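Local coordinates for protein alcohol dehydrogenase, zinc-containing (PDB 5YLN) that probably oxidises alcohols to aldehydes or ketones with NAD+ as a zinc-dependent dehydrogenase, binding zinc at two separate sites in each subunit, at residues A[86-91]-A[121-126]; A[98-101]-A[107-110]; A[138-143]-A[147-152]; A[158-163]-A[302-307]; A[245-248]-A[253-256]. All coordinates share one frame; numbering follows the deposited sequence.

Contact 1 of 5, residues A[86-91]-A[121-126]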
loop_
_atom_site.group_PDB
_atom_site.type_symbol
_atom_site.label_atom_id
_atom_site.label_comp_id
_atom_site.label_asym_id
_atom_site.label_seq_id
_atom_site.Cartn_x
_atom_site.Cartn_y
_atom_site.Cartn_z
ATOM N N VAL A 86 35.304 5.668 5.822
ATOM C CA VAL A 86 33.961 5.838 5.269
ATOM C C VAL A 86 33.074 4.615 5.497
ATOM O O VAL A 86 33.547 3.490 5.693
ATOM C CB VAL A 86 34.009 6.199 3.761
ATOM C CG1 VAL A 86 34.642 7.595 3.556
ATOM C CG2 VAL A 86 34.736 5.135 2.973
ATOM N N LEU A 87 31.771 4.872 5.519
ATOM C CA LEU A 87 30.741 3.847 5.510
ATOM C C LEU A 87 30.339 3.516 4.079
ATOM O O LEU A 87 30.246 4.402 3.223
ATOM C CB LEU A 87 29.517 4.315 6.297
ATOM C CG LEU A 87 28.189 3.601 6.012
ATOM C CD1 LEU A 87 27.994 2.344 6.858
ATOM C CD2 LEU A 87 27.007 4.563 6.143
ATOM N N ILE A 88 30.089 2.233 3.823
ATOM C CA ILE A 88 29.654 1.763 2.513
ATOM C C ILE A 88 28.219 1.276 2.648
ATOM O O ILE A 88 27.934 0.345 3.417
ATOM C CB ILE A 88 30.555 0.651 1.957
ATOM C CG1 ILE A 88 32.039 0.978 2.184
ATOM C CG2 ILE A 88 30.276 0.453 0.470
ATOM C CD1 ILE A 88 32.781 -0.101 2.912
ATOM N N SER A 89 27.323 1.905 1.888
ATOM C CA SER A 89 25.935 1.473 1.830
ATOM C C SER A 89 25.809 0.143 1.092
ATOM O O SER A 89 26.601 -0.178 0.204
ATOM C CB SER A 89 25.085 2.554 1.135
ATOM O OG SER A 89 23.826 2.050 0.763
ATOM N N CYS A 90 24.793 -0.639 1.464
ATOM C CA CYS A 90 24.553 -1.894 0.759
ATOM C C CYS A 90 24.053 -1.682 -0.664
ATOM O O CYS A 90 24.060 -2.630 -1.457
ATOM C CB CYS A 90 23.564 -2.769 1.543
ATOM S SG CYS A 90 21.899 -2.058 1.753
ATOM N N VAL A 91 23.660 -0.459 -1.016
ATOM C CA VAL A 91 23.057 -0.140 -2.303
ATOM C C VAL A 91 23.961 0.832 -3.052
ATOM O O VAL A 91 24.383 1.845 -2.485
ATOM C CB VAL A 91 21.653 0.468 -2.107
ATOM C CG1 VAL A 91 21.205 1.196 -3.363
ATOM C CG2 VAL A 91 20.650 -0.626 -1.707
ATOM N N ASP A 121 30.937 -8.741 -6.443
ATOM C CA ASP A 121 31.671 -9.083 -5.218
ATOM C C ASP A 121 31.276 -8.185 -4.057
ATOM O O ASP A 121 31.180 -6.974 -4.207
ATOM C CB ASP A 121 33.194 -8.968 -5.449
ATOM C CG ASP A 121 33.773 -10.123 -6.264
ATOM O OD1 ASP A 121 33.136 -11.207 -6.314
ATOM O OD2 ASP A 121 34.863 -9.941 -6.844
ATOM N N GLY A 122 31.071 -8.783 -2.903
ATOM C CA GLY A 122 30.652 -8.056 -1.725
ATOM C C GLY A 122 31.765 -7.806 -0.713
ATOM O O GLY A 122 32.956 -7.784 -1.041
ATOM N N MET A 123 31.371 -7.624 0.546
ATOM C CA MET A 123 32.217 -6.955 1.538
ATOM C C MET A 123 32.910 -7.898 2.500
ATOM O O MET A 123 33.738 -7.433 3.290
ATOM C CB MET A 123 31.412 -5.903 2.309
ATOM C CG MET A 123 30.556 -5.009 1.415
ATOM S SD MET A 123 30.139 -3.477 2.268
ATOM C CE MET A 123 28.932 -2.795 1.151
ATOM N N GLN A 124 32.646 -9.206 2.424
ATOM C CA GLN A 124 33.330 -10.180 3.282
ATOM C C GLN A 124 34.646 -10.599 2.631
ATOM O O GLN A 124 34.820 -11.727 2.152
ATOM C CB GLN A 124 32.432 -11.377 3.562
ATOM C CG GLN A 124 31.372 -11.007 4.571
ATOM C CD GLN A 124 30.170 -11.915 4.559
ATOM O OE1 GLN A 124 30.226 -13.001 4.023
ATOM N NE2 GLN A 124 29.070 -11.465 5.156
ATOM N N ALA A 125 35.568 -9.632 2.620
ATOM C CA ALA A 125 36.875 -9.732 1.987
ATOM C C ALA A 125 37.731 -8.589 2.508
ATOM O O ALA A 125 37.248 -7.706 3.224
ATOM C CB ALA A 125 36.768 -9.666 0.464
ATOM N N GLU A 126 39.001 -8.583 2.085
ATOM C CA GLU A 126 39.930 -7.551 2.542
ATOM C C GLU A 126 39.688 -6.215 1.849
ATOM O O GLU A 126 39.770 -5.158 2.487
ATOM C CB GLU A 126 41.374 -7.976 2.302
ATOM C CG GLU A 126 41.877 -9.106 3.177
ATOM C CD GLU A 126 43.322 -9.493 2.827
ATOM O OE1 GLU A 126 44.213 -8.636 2.993
ATOM O OE2 GLU A 126 43.553 -10.634 2.359
#
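Met123 reaches across to Ile88 and the turn after it, inside the GroES-like domain of a zinc-containing alcohol dehydrogenase, where strand 85-88 faces the loop that leads into strand 127-129. Almost all of the contact is made by one methyl group: Met123 CE lies 3.6 Å from Ile88 CG2 and equally 3.6 Å from the carbonyl oxygen Ser89 O. The two side chains come from opposite sides and overlap along their flanks. The thioether spans the gap because it is extended beyond CG (chi2 -159°, chi3 -170°), while Ile88 CA stays 9.1 Å from Met123 CA. Around this pair, Ile88 also packs on Val34, Ile36 and Leu137, and Met123 on Thr39 and Phe116, so both rest on strand 33-39. The nearest side-chain atoms of Cys90 and the zinc ligand His64 are about 4 Å apart. An ST turn shapes the strand exit: Val91 N donates to Ser89 OG at 3.1 Å and 169°, and Ser89 OG also bonds to Thr299 OG1.

Contact 2 of 5, residues A[98-101]-A[107-110]. With ZN (zinc ion), chain F.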
loop_
_atom_site.group_PDB
_atom_site.type_symbol
_atom_site.label_atom_id
_atom_site.label_comp_id
_atom_site.label_asym_id
_atom_site.label_seq_id
_atom_site.Cartn_x
_atom_site.Cartn_y
_atom_site.Cartn_z
ATOM N N TYR A 98 16.885 7.362 -14.089
ATOM C CA TYR A 98 15.474 7.619 -13.825
ATOM C C TYR A 98 15.136 7.421 -12.345
ATOM O O TYR A 98 14.441 8.246 -11.738
ATOM C CB TYR A 98 14.621 6.719 -14.731
ATOM C CG TYR A 98 13.129 6.840 -14.537
ATOM C CD1 TYR A 98 12.480 6.108 -13.553
ATOM C CD2 TYR A 98 12.368 7.680 -15.341
ATOM C CE1 TYR A 98 11.123 6.213 -13.362
ATOM C CE2 TYR A 98 10.994 7.791 -15.161
ATOM C CZ TYR A 98 10.381 7.050 -14.168
ATOM O OH TYR A 98 9.029 7.145 -13.965
ATOM N N TYR A 99 15.652 6.345 -11.732
ATOM C CA TYR A 99 15.265 6.046 -10.357
ATOM C C TYR A 99 16.130 6.771 -9.343
ATOM O O TYR A 99 15.631 7.140 -8.276
ATOM C CB TYR A 99 15.269 4.530 -10.113
ATOM C CG TYR A 99 14.085 3.899 -10.794
ATOM C CD1 TYR A 99 12.793 4.321 -10.475
ATOM C CD2 TYR A 99 14.247 2.931 -11.790
ATOM C CE1 TYR A 99 11.690 3.774 -11.107
ATOM C CE2 TYR A 99 13.155 2.383 -12.428
ATOM C CZ TYR A 99 11.874 2.821 -12.086
ATOM O OH TYR A 99 10.777 2.297 -12.701
ATOM N N CYS A 100 17.415 6.980 -9.643
ATOM C CA CYS A 100 18.263 7.771 -8.751
ATOM C C CYS A 100 17.754 9.205 -8.629
ATOM O O CYS A 100 17.856 9.825 -7.561
ATOM C CB CYS A 100 19.709 7.767 -9.247
ATOM S SG CYS A 100 20.630 6.245 -8.864
ATOM N N LYS A 101 17.227 9.758 -9.718
ATOM C CA LYS A 101 16.654 11.097 -9.637
ATOM C C LYS A 101 15.463 11.153 -8.684
ATOM O O LYS A 101 15.172 12.218 -8.137
ATOM C CB LYS A 101 16.270 11.581 -11.038
ATOM C CG LYS A 101 17.478 12.054 -11.848
ATOM C CD LYS A 101 18.176 13.218 -11.135
ATOM C CE LYS A 101 19.270 13.831 -11.979
ATOM N NZ LYS A 101 18.797 14.100 -13.362
ATOM N N HIS A 107 16.647 0.900 -7.076
ATOM C CA HIS A 107 16.365 0.491 -8.445
ATOM C C HIS A 107 17.158 1.296 -9.458
ATOM O O HIS A 107 16.721 1.472 -10.593
ATOM C CB HIS A 107 14.866 0.549 -8.711
ATOM C CG HIS A 107 14.122 -0.461 -7.899
ATOM N ND1 HIS A 107 14.053 -1.789 -8.262
ATOM C CD2 HIS A 107 13.504 -0.367 -6.697
ATOM C CE1 HIS A 107 13.388 -2.463 -7.341
ATOM N NE2 HIS A 107 13.035 -1.620 -6.385
ATOM N N CYS A 108 18.357 1.745 -9.072
ATOM C CA CYS A 108 19.260 2.402 -10.011
ATOM C C CYS A 108 19.512 1.509 -11.229
ATOM O O CYS A 108 19.751 0.306 -11.097
ATOM C CB CYS A 108 20.575 2.750 -9.299
ATOM S SG CYS A 108 21.906 3.227 -10.428
ATOM N N GLU A 109 19.461 2.105 -12.424
ATOM C CA GLU A 109 19.522 1.360 -13.684
ATOM C C GLU A 109 20.922 1.275 -14.290
ATOM O O GLU A 109 21.070 0.760 -15.398
ATOM C CB GLU A 109 18.571 1.976 -14.720
ATOM C CG GLU A 109 17.115 2.059 -14.268
ATOM C CD GLU A 109 16.160 2.638 -15.330
ATOM O OE1 GLU A 109 15.063 2.065 -15.520
ATOM O OE2 GLU A 109 16.494 3.665 -15.960
ATOM N N ASP A 110 21.950 1.771 -13.606
ATOM C CA ASP A 110 23.312 1.808 -14.145
ATOM C C ASP A 110 24.255 1.272 -13.066
ATOM O O ASP A 110 24.753 2.048 -12.244
ATOM C CB ASP A 110 23.665 3.225 -14.565
ATOM C CG ASP A 110 25.122 3.377 -14.948
ATOM O OD1 ASP A 110 25.753 2.361 -15.310
ATOM O OD2 ASP A 110 25.640 4.519 -14.864
HETATM ZN ZN ZN F . 21.023 5.391 -10.884
#
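Cys100 and Cys108 meet at a shared zinc ion, and metal coordination joins the two segments directly. Cys100 SG binds zinc at 2.2 Å and Cys108 SG at 2.4 Å; Cys94 and Cys97 complete a four-cysteine site corresponding to the structural zinc site of this family. The thiolates arrive by different torsions, Cys108 SG lying opposite the backbone N (chi1 167°) and Cys100 SG opposite its carbonyl carbon (chi1 -78°). One backbone bond supports the ligand set: Asp110 N donates to Cys108 SG at 3.5 Å, nearly straight at 167°, which would tend to stabilise thiolate charge. Van der Waals packing is carried by Tyr99, whose ring carbon CD2 comes 3.1 Å from His107 O and whose CE2 is 3.6 Å from Glu109 OE1, the carboxylate standing almost perpendicular to the ring plane. Polar ends reach the second subunit: Glu109 OE1 makes a salt bridge with Arg240 of that subunit, which also forms a cation-pi contact with Tyr98, and His107 NE2 bonds to Asn289 of the same subunit. Both segments belong to the loop between strands 91-92 and 113-114, a lobe without regular helices that lies against the second subunit.

Contact 3 of 5, residues A[138-143]-A[147-152]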
loop_
_atom_site.group_PDB
_atom_site.type_symbol
_atom_site.label_atom_id
_atom_site.label_comp_id
_atom_site.label_asym_id
_atom_site.label_seq_id
_atom_site.Cartn_x
_atom_site.Cartn_y
_atom_site.Cartn_z
ATOM N N TYR A 138 29.910 7.172 2.512
ATOM C CA TYR A 138 29.617 8.271 3.426
ATOM C C TYR A 138 30.787 8.476 4.373
ATOM O O TYR A 138 31.304 7.511 4.946
ATOM C CB TYR A 138 28.342 8.009 4.223
ATOM C CG TYR A 138 27.113 8.028 3.361
ATOM C CD1 TYR A 138 26.440 9.220 3.105
ATOM C CD2 TYR A 138 26.637 6.861 2.777
ATOM C CE1 TYR A 138 25.322 9.243 2.313
ATOM C CE2 TYR A 138 25.521 6.874 1.983
ATOM C CZ TYR A 138 24.866 8.069 1.750
ATOM O OH TYR A 138 23.748 8.101 0.954
ATOM N N HIS A 139 31.189 9.732 4.548
ATOM C CA HIS A 139 32.223 10.046 5.516
ATOM C C HIS A 139 31.737 9.719 6.922
ATOM O O HIS A 139 30.599 10.019 7.275
ATOM C CB HIS A 139 32.604 11.526 5.408
ATOM C CG HIS A 139 33.381 11.859 4.172
ATOM N ND1 HIS A 139 34.698 11.480 3.999
ATOM C CD2 HIS A 139 33.027 12.528 3.050
ATOM C CE1 HIS A 139 35.122 11.907 2.824
ATOM N NE2 HIS A 139 34.128 12.545 2.229
ATOM N N THR A 140 32.597 9.076 7.727
ATOM C CA THR A 140 31.968 8.698 8.989
ATOM C C THR A 140 32.222 9.749 10.075
ATOM O O THR A 140 33.339 10.270 10.193
ATOM C CB THR A 140 32.484 7.349 9.475
ATOM O OG1 THR A 140 33.917 7.377 9.557
ATOM C CG2 THR A 140 32.049 6.234 8.526
ATOM N N PRO A 141 31.203 10.069 10.878
ATOM C CA PRO A 141 31.425 10.947 12.035
ATOM C C PRO A 141 32.300 10.254 13.067
ATOM O O PRO A 141 32.164 9.052 13.309
ATOM C CB PRO A 141 30.010 11.192 12.579
ATOM C CG PRO A 141 29.072 10.770 11.487
ATOM C CD PRO A 141 29.788 9.691 10.727
ATOM N N GLU A 142 33.207 11.023 13.679
ATOM C CA GLU A 142 34.107 10.459 14.686
ATOM C C GLU A 142 33.403 10.143 15.998
ATOM O O GLU A 142 33.999 9.492 16.859
ATOM C CB GLU A 142 35.279 11.409 14.960
ATOM C CG GLU A 142 36.196 11.657 13.767
ATOM C CD GLU A 142 37.492 12.356 14.156
ATOM O OE1 GLU A 142 37.971 12.130 15.290
ATOM O OE2 GLU A 142 38.029 13.129 13.329
ATOM N N ASP A 143 32.155 10.574 16.168
ATOM C CA ASP A 143 31.438 10.367 17.421
ATOM C C ASP A 143 30.826 8.972 17.539
ATOM O O ASP A 143 30.464 8.553 18.645
ATOM C CB ASP A 143 30.340 11.428 17.558
ATOM C CG ASP A 143 29.670 11.415 18.922
ATOM O OD1 ASP A 143 30.342 11.063 19.916
ATOM O OD2 ASP A 143 28.466 11.753 18.990
ATOM N N GLU A 147 30.709 -0.367 15.512
ATOM C CA GLU A 147 29.598 -1.308 15.522
ATOM C C GLU A 147 28.303 -0.625 15.117
ATOM O O GLU A 147 27.478 -1.214 14.411
ATOM C CB GLU A 147 29.459 -1.947 16.905
ATOM C CG GLU A 147 30.596 -2.896 17.282
ATOM C CD GLU A 147 31.915 -2.177 17.531
ATOM O OE1 GLU A 147 32.927 -2.583 16.925
ATOM O OE2 GLU A 147 31.936 -1.202 18.314
ATOM N N ALA A 148 28.108 0.622 15.550
ATOM C CA ALA A 148 26.912 1.347 15.150
ATOM C C ALA A 148 26.972 1.728 13.676
ATOM O O ALA A 148 25.953 1.687 12.979
ATOM C CB ALA A 148 26.723 2.590 16.019
ATOM N N LEU A 149 28.157 2.080 13.176
ATOM C CA LEU A 149 28.250 2.475 11.774
ATOM C C LEU A 149 27.987 1.304 10.834
ATOM O O LEU A 149 27.355 1.484 9.787
ATOM C CB LEU A 149 29.618 3.096 11.494
ATOM C CG LEU A 149 29.822 4.458 12.163
ATOM C CD1 LEU A 149 31.307 4.861 12.155
ATOM C CD2 LEU A 149 28.918 5.537 11.484
ATOM N N VAL A 150 28.479 0.101 11.166
ATOM C CA VAL A 150 28.229 -1.042 10.283
ATOM C C VAL A 150 26.730 -1.319 10.169
ATOM O O VAL A 150 26.248 -1.765 9.121
ATOM C CB VAL A 150 29.002 -2.281 10.773
ATOM C CG1 VAL A 150 28.572 -3.545 10.008
ATOM C CG2 VAL A 150 30.481 -2.065 10.598
ATOM N N MET A 151 25.973 -1.069 11.241
ATOM C CA MET A 151 24.524 -1.245 11.210
ATOM C C MET A 151 23.843 -0.273 10.250
ATOM O O MET A 151 22.718 -0.533 9.815
ATOM C CB MET A 151 23.953 -1.097 12.628
ATOM C CG MET A 151 24.500 -2.104 13.668
ATOM S SD MET A 151 24.226 -3.864 13.267
ATOM C CE MET A 151 25.748 -4.360 12.467
ATOM N N LEU A 152 24.500 0.823 9.885
ATOM C CA LEU A 152 23.911 1.774 8.958
ATOM C C LEU A 152 24.057 1.355 7.489
ATOM O O LEU A 152 23.487 2.017 6.607
ATOM C CB LEU A 152 24.526 3.161 9.175
ATOM C CG LEU A 152 23.983 3.937 10.380
ATOM C CD1 LEU A 152 24.846 5.154 10.639
ATOM C CD2 LEU A 152 22.553 4.384 10.174
#
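Leu149, Thr140 and Pro141 carry this small apolar contact, with Leu149 giving up the most surface. Its two methyls divide the work. Leu149 CD1 meets the threonine, 3.8 Å from Thr140 CB, while Leu149 CD2 lies a looser 4.3 Å from Pro141 CD on the proline ring. The leucine and threonine side chains run at a slant to one another. In Thr140, chi1 of 55° sets OG1 between backbone N and carbonyl carbon and puts CG2 within 4.0 Å of Leu149 CD1, alongside CB. The hydroxyl has a weak hydrogen bond to Lys85 O. No hydrogen bond joins the two segments, and their nearest CA atoms, Thr140 and Leu149, are 7.8 Å apart. The contact packs the residues just after strand 137-139 against helix 146-151, which follows after a short connection. Leu149 also touches Ile67 of strand 66-72, Thr140 touches Leu87 of strand 85-88, and Pro141 rests on Leu306 and Glu310 of helix 302-310, placing the contact between the sheet and that helix.

Contact 4 of 5, residues A[158-163]-A[302-307]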
loop_
_atom_site.group_PDB
_atom_site.type_symbol
_atom_site.label_atom_id
_atom_site.label_comp_id
_atom_site.label_asym_id
_atom_site.label_seq_id
_atom_site.Cartn_x
_atom_site.Cartn_y
_atom_site.Cartn_z
ATOM N N THR A 158 17.149 -0.296 6.530
ATOM C CA THR A 158 16.096 -1.225 6.115
ATOM C C THR A 158 14.890 -1.112 7.040
ATOM O O THR A 158 13.772 -0.827 6.593
ATOM C CB THR A 158 16.623 -2.677 6.057
ATOM O OG1 THR A 158 17.591 -2.796 5.008
ATOM C CG2 THR A 158 15.471 -3.658 5.720
ATOM N N GLY A 159 15.110 -1.289 8.342
ATOM C CA GLY A 159 14.032 -1.099 9.311
ATOM C C GLY A 159 13.373 0.279 9.219
ATOM O O GLY A 159 12.151 0.404 9.347
ATOM N N TYR A 160 14.172 1.339 9.016
ATOM C CA TYR A 160 13.627 2.698 9.035
ATOM C C TYR A 160 12.828 2.991 7.770
ATOM O O TYR A 160 11.646 3.326 7.844
ATOM C CB TYR A 160 14.750 3.726 9.223
ATOM C CG TYR A 160 14.281 5.173 9.409
ATOM C CD1 TYR A 160 13.358 5.522 10.404
ATOM C CD2 TYR A 160 14.782 6.192 8.604
ATOM C CE1 TYR A 160 12.932 6.841 10.573
ATOM C CE2 TYR A 160 14.371 7.514 8.766
ATOM C CZ TYR A 160 13.449 7.831 9.752
ATOM O OH TYR A 160 13.040 9.131 9.901
ATOM N N GLU A 161 13.452 2.848 6.597
ATOM C CA GLU A 161 12.780 3.191 5.339
ATOM C C GLU A 161 11.645 2.218 5.028
ATOM O O GLU A 161 10.543 2.640 4.656
ATOM C CB GLU A 161 13.785 3.209 4.186
ATOM C CG GLU A 161 14.856 4.283 4.332
ATOM C CD GLU A 161 15.995 4.161 3.315
ATOM O OE1 GLU A 161 15.853 3.441 2.306
ATOM O OE2 GLU A 161 17.041 4.807 3.542
ATOM N N ILE A 162 11.889 0.913 5.196
ATOM C CA ILE A 162 10.936 -0.090 4.736
ATOM C C ILE A 162 9.938 -0.509 5.816
ATOM O O ILE A 162 8.797 -0.855 5.495
ATOM C CB ILE A 162 11.678 -1.325 4.175
ATOM C CG1 ILE A 162 12.766 -0.883 3.185
ATOM C CG2 ILE A 162 10.686 -2.329 3.582
ATOM C CD1 ILE A 162 12.278 0.080 2.075
ATOM N N GLY A 163 10.310 -0.468 7.085
ATOM C CA GLY A 163 9.377 -0.779 8.150
ATOM C C GLY A 163 8.684 0.412 8.799
ATOM O O GLY A 163 7.515 0.335 9.171
ATOM N N THR A 302 20.237 7.481 4.981
ATOM C CA THR A 302 21.512 7.377 5.699
ATOM C C THR A 302 22.025 8.700 6.274
ATOM O O THR A 302 22.436 8.711 7.444
ATOM C CB THR A 302 22.572 6.740 4.784
ATOM O OG1 THR A 302 22.123 5.456 4.340
ATOM C CG2 THR A 302 23.904 6.576 5.537
ATOM N N PRO A 303 22.020 9.833 5.551
ATOM C CA PRO A 303 22.418 11.104 6.198
ATOM C C PRO A 303 21.549 11.492 7.384
ATOM O O PRO A 303 22.060 12.002 8.395
ATOM C CB PRO A 303 22.278 12.137 5.067
ATOM C CG PRO A 303 22.352 11.355 3.820
ATOM C CD PRO A 303 21.737 10.023 4.118
ATOM N N GLN A 304 20.234 11.301 7.273
ATOM C CA GLN A 304 19.345 11.657 8.374
ATOM C C GLN A 304 19.559 10.731 9.570
ATOM O O GLN A 304 19.514 11.175 10.725
ATOM C CB GLN A 304 17.886 11.636 7.897
ATOM C CG GLN A 304 16.845 11.929 8.982
ATOM C CD GLN A 304 15.387 11.721 8.509
ATOM O OE1 GLN A 304 15.114 10.950 7.576
ATOM N NE2 GLN A 304 14.447 12.411 9.169
ATOM N N LEU A 305 19.819 9.448 9.314
ATOM C CA LEU A 305 20.074 8.521 10.413
ATOM C C LEU A 305 21.396 8.824 11.086
ATOM O O LEU A 305 21.511 8.708 12.308
ATOM C CB LEU A 305 20.060 7.068 9.923
ATOM C CG LEU A 305 18.745 6.475 9.411
ATOM C CD1 LEU A 305 19.027 5.147 8.701
ATOM C CD2 LEU A 305 17.762 6.279 10.539
ATOM N N LEU A 306 22.414 9.192 10.307
ATOM C CA LEU A 306 23.675 9.630 10.898
ATOM C C LEU A 306 23.455 10.815 11.839
ATOM O O LEU A 306 23.970 10.836 12.963
ATOM C CB LEU A 306 24.671 9.996 9.803
ATOM C CG LEU A 306 25.356 8.869 9.024
ATOM C CD1 LEU A 306 26.013 9.467 7.788
ATOM C CD2 LEU A 306 26.392 8.157 9.898
ATOM N N LYS A 307 22.666 11.803 11.400
ATOM C CA LYS A 307 22.348 12.938 12.264
ATOM C C LYS A 307 21.603 12.478 13.512
ATOM O O LYS A 307 21.965 12.846 14.636
ATOM C CB LYS A 307 21.522 13.982 11.503
ATOM C CG LYS A 307 22.260 14.757 10.409
ATOM C CD LYS A 307 21.423 15.992 9.995
ATOM C CE LYS A 307 21.794 16.525 8.627
ATOM N NZ LYS A 307 20.564 16.917 7.860
#
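The short helical segments 158-163 and 302-307 pass at 124°, their axes coming no closer than 11.3 Å, a spacing bridged by long side chains. The nearest CA pair, Tyr160 and Leu305, is still 8.8 Å apart, and segment 158-163 includes a wider pi-type turn. Tyr160 fills most of the gap. With its ring opposite the backbone N (chi1 -174°), it offers one face to Leu305 CD2, which sits 4.0 Å from the ring centroid of Tyr160 and 30° off the normal, a CH-pi contact. At the ring edge lies Gln304, extended from its own helix: Gln304 OE1 is 3.6 Å from Tyr160 OH, and the amide plane is steeply turned from the ring. Tyr160 OH and Tyr194 OH share a hydrogen bond. Glu161 approaches the start of the other helix, its OE2 4.4 Å from Thr302 N, but its carboxylate is held by the residues leading into that helix: OE2 by Thr301 OG1, and OE1 by the backbone N of both Ser298 and Thr299. Three bonds thus fix a buried acid against this loop. The whole is an aliphatic-aromatic helix packing that joins helix 157-165, ahead of the Rossmann sheet, to the helix after its last strand.

Contact 5 of 5, residues A[245-248]-A[253-256]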
loop_
_atom_site.group_PDB
_atom_site.type_symbol
_atom_site.label_atom_id
_atom_site.label_comp_id
_atom_site.label_asym_id
_atom_site.label_seq_id
_atom_site.Cartn_x
_atom_site.Cartn_y
_atom_site.Cartn_z
ATOM N N ALA A 245 1.633 -2.705 11.136
ATOM C CA ALA A 245 2.160 -4.048 11.357
ATOM C C ALA A 245 3.394 -4.195 10.477
ATOM O O ALA A 245 3.294 -4.169 9.246
ATOM C CB ALA A 245 1.117 -5.138 11.043
ATOM N N ILE A 246 4.549 -4.305 11.104
ATOM C CA ILE A 246 5.820 -4.445 10.410
ATOM C C ILE A 246 6.138 -5.933 10.341
ATOM O O ILE A 246 6.417 -6.563 11.370
ATOM C CB ILE A 246 6.928 -3.665 11.128
ATOM C CG1 ILE A 246 6.582 -2.170 11.189
ATOM C CG2 ILE A 246 8.277 -3.923 10.471
ATOM C CD1 ILE A 246 7.501 -1.356 12.094
ATOM N N GLU A 247 6.076 -6.497 9.129
ATOM C CA GLU A 247 6.362 -7.915 8.879
ATOM C C GLU A 247 7.865 -8.057 8.645
ATOM O O GLU A 247 8.365 -7.695 7.575
ATOM C CB GLU A 247 5.560 -8.407 7.669
ATOM C CG GLU A 247 5.307 -9.920 7.579
ATOM C CD GLU A 247 6.539 -10.736 7.162
ATOM O OE1 GLU A 247 7.596 -10.169 6.802
ATOM O OE2 GLU A 247 6.447 -11.971 7.186
ATOM N N ALA A 248 8.589 -8.573 9.632
ATOM C CA ALA A 248 10.042 -8.688 9.557
ATOM C C ALA A 248 10.493 -10.142 9.590
ATOM O O ALA A 248 11.501 -10.473 10.209
ATOM C CB ALA A 248 10.724 -7.903 10.681
ATOM N N ALA A 253 3.040 -17.268 7.022
ATOM C CA ALA A 253 2.346 -17.212 8.305
ATOM C C ALA A 253 2.434 -15.819 8.914
ATOM O O ALA A 253 1.437 -15.293 9.419
ATOM C CB ALA A 253 2.905 -18.255 9.274
ATOM N N THR A 254 3.606 -15.196 8.853
ATOM C CA THR A 254 3.730 -13.869 9.433
ATOM C C THR A 254 2.963 -12.842 8.610
ATOM O O THR A 254 2.317 -11.949 9.174
ATOM C CB THR A 254 5.209 -13.491 9.594
ATOM O OG1 THR A 254 5.904 -13.647 8.348
ATOM C CG2 THR A 254 5.875 -14.382 10.654
ATOM N N PHE A 255 2.999 -12.949 7.281
ATOM C CA PHE A 255 2.160 -12.059 6.496
ATOM C C PHE A 255 0.702 -12.252 6.865
ATOM O O PHE A 255 -0.055 -11.278 6.974
ATOM C CB PHE A 255 2.340 -12.272 4.995
ATOM C CG PHE A 255 1.415 -11.405 4.159
ATOM C CD1 PHE A 255 1.755 -10.084 3.857
ATOM C CD2 PHE A 255 0.185 -11.888 3.720
ATOM C CE1 PHE A 255 0.908 -9.278 3.118
ATOM C CE2 PHE A 255 -0.669 -11.087 2.971
ATOM C CZ PHE A 255 -0.303 -9.780 2.674
ATOM N N ASP A 256 0.297 -13.503 7.089
ATOM C CA ASP A 256 -1.091 -13.769 7.425
ATOM C C ASP A 256 -1.460 -13.172 8.781
ATOM O O ASP A 256 -2.549 -12.607 8.942
ATOM C CB ASP A 256 -1.351 -15.270 7.419
ATOM C CG ASP A 256 -2.791 -15.593 7.723
ATOM O OD1 ASP A 256 -3.678 -15.109 6.983
ATOM O OD2 ASP A 256 -3.036 -16.309 8.715
#
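This is a strand-to-helix packing contact in the nucleotide-binding type domain, where strand 242-247 of the six-stranded parallel sheet runs through a short turn into helix 252-261. The backbones come closest at Glu247 CA and Phe255 CA, 6.4 Å apart. Glu247 supplies most of the buried surface. Its CG stands opposite the backbone N (chi1 -157°) and the chain then bends at chi2 (-75°), which brings the carboxylate toward the start of the helix. There Glu247 CG is 3.8 Å from Phe255 N. The modelled approach of Glu247 OE2 to the Thr254 hydroxyl is too short to be trusted. The firmer anchor is in the turn between the segments, where Glu247 OE1 accepts from Val249 N; as modelled, OE2 also accepts from Gly250 N and Thr254 OG1 bonds to Ile251 O, though both positions are doubtful. The buried acid is thus met by backbone N-H of the turn ahead of the helix. Phe255 directs its ring onto Val278 and Phe280, and also packs on Leu282 of the second subunit. Strand, short turn and helix in succession, beside parallel neighbours 174-178 and 266-270, are the repeating beta-alpha element of a Rossmann fold.

How the contacts relate
From the N terminus, contact 1 comes first, closing the stretch from strand 85-88 to the loop before strand 127-129; contact 2 lies wholly within that stretch and closes a short loop within the zinc-binding lobe. Contact 3 follows in series, a tight local closure from strand 137-139 to helix 146-151. Contact 4 then spans the Rossmann sheet's sequence, from helix 157-165 to helix 302-310, and encloses contact 5. No pair crosses. Contacts 1 and 3 share a sheet, with Leu87 N 2.7 Å from Tyr138 O, a probable hydrogen bond; Leu87 also touches Thr302 of contact 4. Leu152 packs on Leu305 and Leu306, joining contact 3 to contact 4, while Gly163 touches Ile246, joining contact 4 to contact 5.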